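Local coordinates for cytoplasmic export protein 1 (Saccharomyces cerevisiae, PDB 3VWA), which takes part in nuclear tRNA export, binding tRNA and probably collecting it from export receptors at the nuclear pore for delivery to the translation machinery, at residues A[125-130]-A[153-158]. Residues are numbered along the deposited sequence; the frame is centred on the assembly and turned at random.
Sequences NFVLGT and SSKEGL
Phe126 and Ser154 form an antiparallel non-hydrogen-bonded pair, their CA atoms 4.3 Å apart and their side chains diverging, and Val127 with Ser153 forms the adjoining hydrogen-bonded pair. Of that pair's two bonds, Val127 N to Ser153 O is short and nearly straight (2.7 Å, N-H...O 167°), whereas Ser153 N to Val127 O is longer, at 3.3 Å. A third bond, from Lys155 N to Asn125 O, measures 2.8 Å. Phe126 leans its ring along the opposing backbone: with CG anti to the carbonyl carbon (chi1 -65°), Phe126 CD1 comes within 3.6 Å of Ser154 N, and Ser153 O and Ser154 N lie at the ring's edge, near its plane. Replacing Phe126 by an alanine would probably open a gap beside Ser154 CB and strip this edge cover from the Ser153-Ser154 peptide. The Lys155 side chain, bent at chi3 and chi4, crosses strand 126-127; Lys155 CG meets Val127 CG2 at 3.7 Å, the two side chains at about a right angle, while Lys155 CD passes near Phe126 O. Water 1 donates to Asn125 O and Glu156 OE1, accepts from Glu156 N, and bonds at 2.7 Å to Ser154 OG, which a chi1 of -174° turns beside its carbonyl carbon. Phe163 of helix 160-174 touches both Val127 and Ser153, and Asp187 takes hydrogen bonds from Leu128 N and Gly129 N. Following helix 106-122 and closing after strands 136-138 and 144-146, the pair is consistent with the β6-β9 pairing of a protein kinase C-lobe, here in the N-terminal kinase-like domain. Chemically, three backbone hydrogen bonds hold the register, side chains add edge and apolar contacts, and Asn125 O, gripped by both Lys155 N and the water, links the strands to the following turn.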
ATOM      1  N   ASN A 125      15.417  12.598  32.863  1.00 51.07           N
ATOM      2  CA  ASN A 125      15.688  13.805  33.657  1.00 53.83           C
ATOM      3  C   ASN A 125      14.466  14.711  33.818  1.00 56.73           C
ATOM      4  O   ASN A 125      14.499  15.654  34.629  1.00 62.16           O
ATOM      5  CB  ASN A 125      16.798  14.654  32.997  1.00 52.02           C
ATOM      6  CG  ASN A 125      18.139  13.936  32.933  1.00 51.08           C
ATOM      7  OD1 ASN A 125      18.436  13.078  33.753  1.00 47.46           O
ATOM      8  ND2 ASN A 125      18.940  14.277  31.938  1.00 50.39           N
ATOM      9  N   PHE A 126      13.410  14.464  33.038  1.00 46.64           N
ATOM     10  CA  PHE A 126      12.209  15.312  33.104  1.00 45.17           C
ATOM     11  C   PHE A 126      11.069  14.531  33.740  1.00 43.52           C
ATOM     12  O   PHE A 126      11.150  13.308  33.865  1.00 42.90           O
ATOM     13  CB  PHE A 126      11.780  15.808  31.716  1.00 41.27           C
ATOM     14  CG  PHE A 126      12.771  16.743  31.046  1.00 43.42           C
ATOM     15  CD1 PHE A 126      12.766  18.101  31.325  1.00 45.25           C
ATOM     16  CD2 PHE A 126      13.677  16.277  30.102  1.00 50.86           C
ATOM     17  CE1 PHE A 126      13.643  18.972  30.699  1.00 48.88           C
ATOM     18  CE2 PHE A 126      14.565  17.151  29.464  1.00 52.85           C
ATOM     19  CZ  PHE A 126      14.544  18.502  29.764  1.00 50.53           C
ATOM     20  N   VAL A 127      10.044  15.247  34.209  1.00 44.30           N
ATOM     21  CA  VAL A 127       8.756  14.634  34.539  1.00 43.79           C
ATOM     22  C   VAL A 127       7.840  14.970  33.389  1.00 41.51           C
ATOM     23  O   VAL A 127       7.891  16.098  32.857  1.00 42.13           O
ATOM     24  CB  VAL A 127       8.095  15.219  35.803  1.00 43.68           C
ATOM     25  CG1 VAL A 127       6.929  14.321  36.266  1.00 36.41           C
ATOM     26  CG2 VAL A 127       9.106  15.377  36.912  1.00 49.56           C
ATOM     27  N   LEU A 128       7.003  14.011  33.008  1.00 41.19           N
ATOM     28  CA  LEU A 128       6.104  14.222  31.874  1.00 36.59           C
ATOM     29  C   LEU A 128       4.755  14.497  32.452  1.00 37.92           C
ATOM     30  O   LEU A 128       4.188  15.547  32.196  1.00 39.87           O
ATOM     31  CB  LEU A 128       6.070  13.016  30.922  1.00 34.82           C
ATOM     32  CG  LEU A 128       5.740  13.205  29.419  1.00 37.21           C
ATOM     33  CD1 LEU A 128       5.116  11.972  28.785  1.00 30.21           C
ATOM     34  CD2 LEU A 128       4.928  14.467  29.066  1.00 37.62           C
ATOM     35  N   GLY A 129       4.242  13.530  33.214  1.00 39.26           N
ATOM     36  CA  GLY A 129       3.092  13.725  34.056  1.00 35.06           C
ATOM     37  C   GLY A 129       1.742  13.567  33.418  1.00 38.07           C
ATOM     38  O   GLY A 129       0.721  13.414  34.128  1.00 34.72           O
ATOM     39  N   THR A 130       1.726  13.571  32.084  1.00 38.06           N
ATOM     40  CA  THR A 130       0.489  13.621  31.299  1.00 34.50           C
ATOM     41  C   THR A 130       0.213  12.324  30.484  1.00 35.48           C
ATOM     42  O   THR A 130      -0.673  12.321  29.619  1.00 30.98           O
ATOM     43  CB  THR A 130       0.580  14.770  30.280  1.00 33.88           C
ATOM     44  OG1 THR A 130       1.649  14.451  29.361  1.00 28.96           O
ATOM     45  CG2 THR A 130       0.801  16.221  31.000  1.00 25.66           C
ATOM     46  N   SER A 153       8.408  19.307  33.174  1.00 37.88           N
ATOM     47  CA  SER A 153       9.494  20.080  33.805  1.00 40.33           C
ATOM     48  C   SER A 153      10.703  19.171  34.157  1.00 46.87           C
ATOM     49  O   SER A 153      10.594  17.928  34.234  1.00 42.91           O
ATOM     50  CB  SER A 153       8.989  20.828  35.062  1.00 36.51           C
ATOM     51  OG  SER A 153       7.755  20.285  35.552  1.00 36.39           O
ATOM     52  N   SER A 154      11.847  19.813  34.350  1.00 47.97           N
ATOM     53  CA  SER A 154      13.077  19.161  34.751  1.00 46.46           C
ATOM     54  C   SER A 154      13.007  18.692  36.199  1.00 49.35           C
ATOM     55  O   SER A 154      12.364  19.311  37.046  1.00 52.06           O
ATOM     56  CB  SER A 154      14.245  20.132  34.570  1.00 49.21           C
ATOM     57  OG  SER A 154      15.488  19.484  34.826  1.00 57.47           O
ATOM     58  N   LYS A 155      13.651  17.581  36.503  1.00 49.63           N
ATOM     59  CA  LYS A 155      13.584  17.102  37.867  1.00 49.65           C
ATOM     60  C   LYS A 155      14.528  17.904  38.768  1.00 51.51           C
ATOM     61  O   LYS A 155      14.281  18.033  39.974  1.00 47.65           O
ATOM     62  CB  LYS A 155      13.834  15.596  37.910  1.00 48.44           C
ATOM     63  CG  LYS A 155      12.701  14.807  37.252  1.00 44.75           C
ATOM     64  CD  LYS A 155      13.091  13.377  36.968  1.00 47.32           C
ATOM     65  CE  LYS A 155      12.087  12.421  37.584  1.00 47.72           C
ATOM     66  NZ  LYS A 155      12.830  11.411  38.398  1.00 50.52           N
ATOM     67  N   GLU A 156      15.564  18.500  38.172  1.00 53.82           N
ATOM     68  CA  GLU A 156      16.581  19.211  38.960  1.00 57.57           C
ATOM     69  C   GLU A 156      16.030  20.499  39.545  1.00 60.85           C
ATOM     70  O   GLU A 156      15.571  21.393  38.814  1.00 60.03           O
ATOM     71  CB  GLU A 156      17.870  19.462  38.161  1.00 61.46           C
ATOM     72  CG  GLU A 156      17.674  20.255  36.878  1.00 72.37           C
ATOM     73  CD  GLU A 156      18.781  20.030  35.861  1.00 75.37           C
ATOM     74  OE1 GLU A 156      18.999  18.865  35.452  1.00 71.39           O
ATOM     75  OE2 GLU A 156      19.413  21.029  35.454  1.00 68.88           O
ATOM     76  N   GLY A 157      16.055  20.563  40.875  1.00 60.66           N
ATOM     77  CA  GLY A 157      15.590  21.720  41.607  1.00 58.13           C
ATOM     78  C   GLY A 157      14.099  21.848  41.450  1.00 61.19           C
ATOM     79  O   GLY A 157      13.597  22.890  41.009  1.00 69.14           O
ATOM     80  N   LEU A 158      13.386  20.786  41.789  1.00 51.28           N
ATOM     81  CA  LEU A 158      11.972  20.746  41.505  1.00 48.72           C
ATOM     82  C   LEU A 158      11.211  20.457  42.759  1.00 46.02           C
ATOM     83  O   LEU A 158      11.461  19.470  43.457  1.00 51.35           O
ATOM     84  CB  LEU A 158      11.672  19.727  40.393  1.00 49.16           C
ATOM     85  CG  LEU A 158      10.337  19.473  39.691  1.00 48.57           C
ATOM     86  CD1 LEU A 158       9.688  18.188  40.182  1.00 56.57           C
ATOM     87  CD2 LEU A 158       9.355  20.628  39.714  1.00 47.29           C
TER
HETATM   88  O   HOH W   1      16.773  17.301  35.893  1.00 47.60           O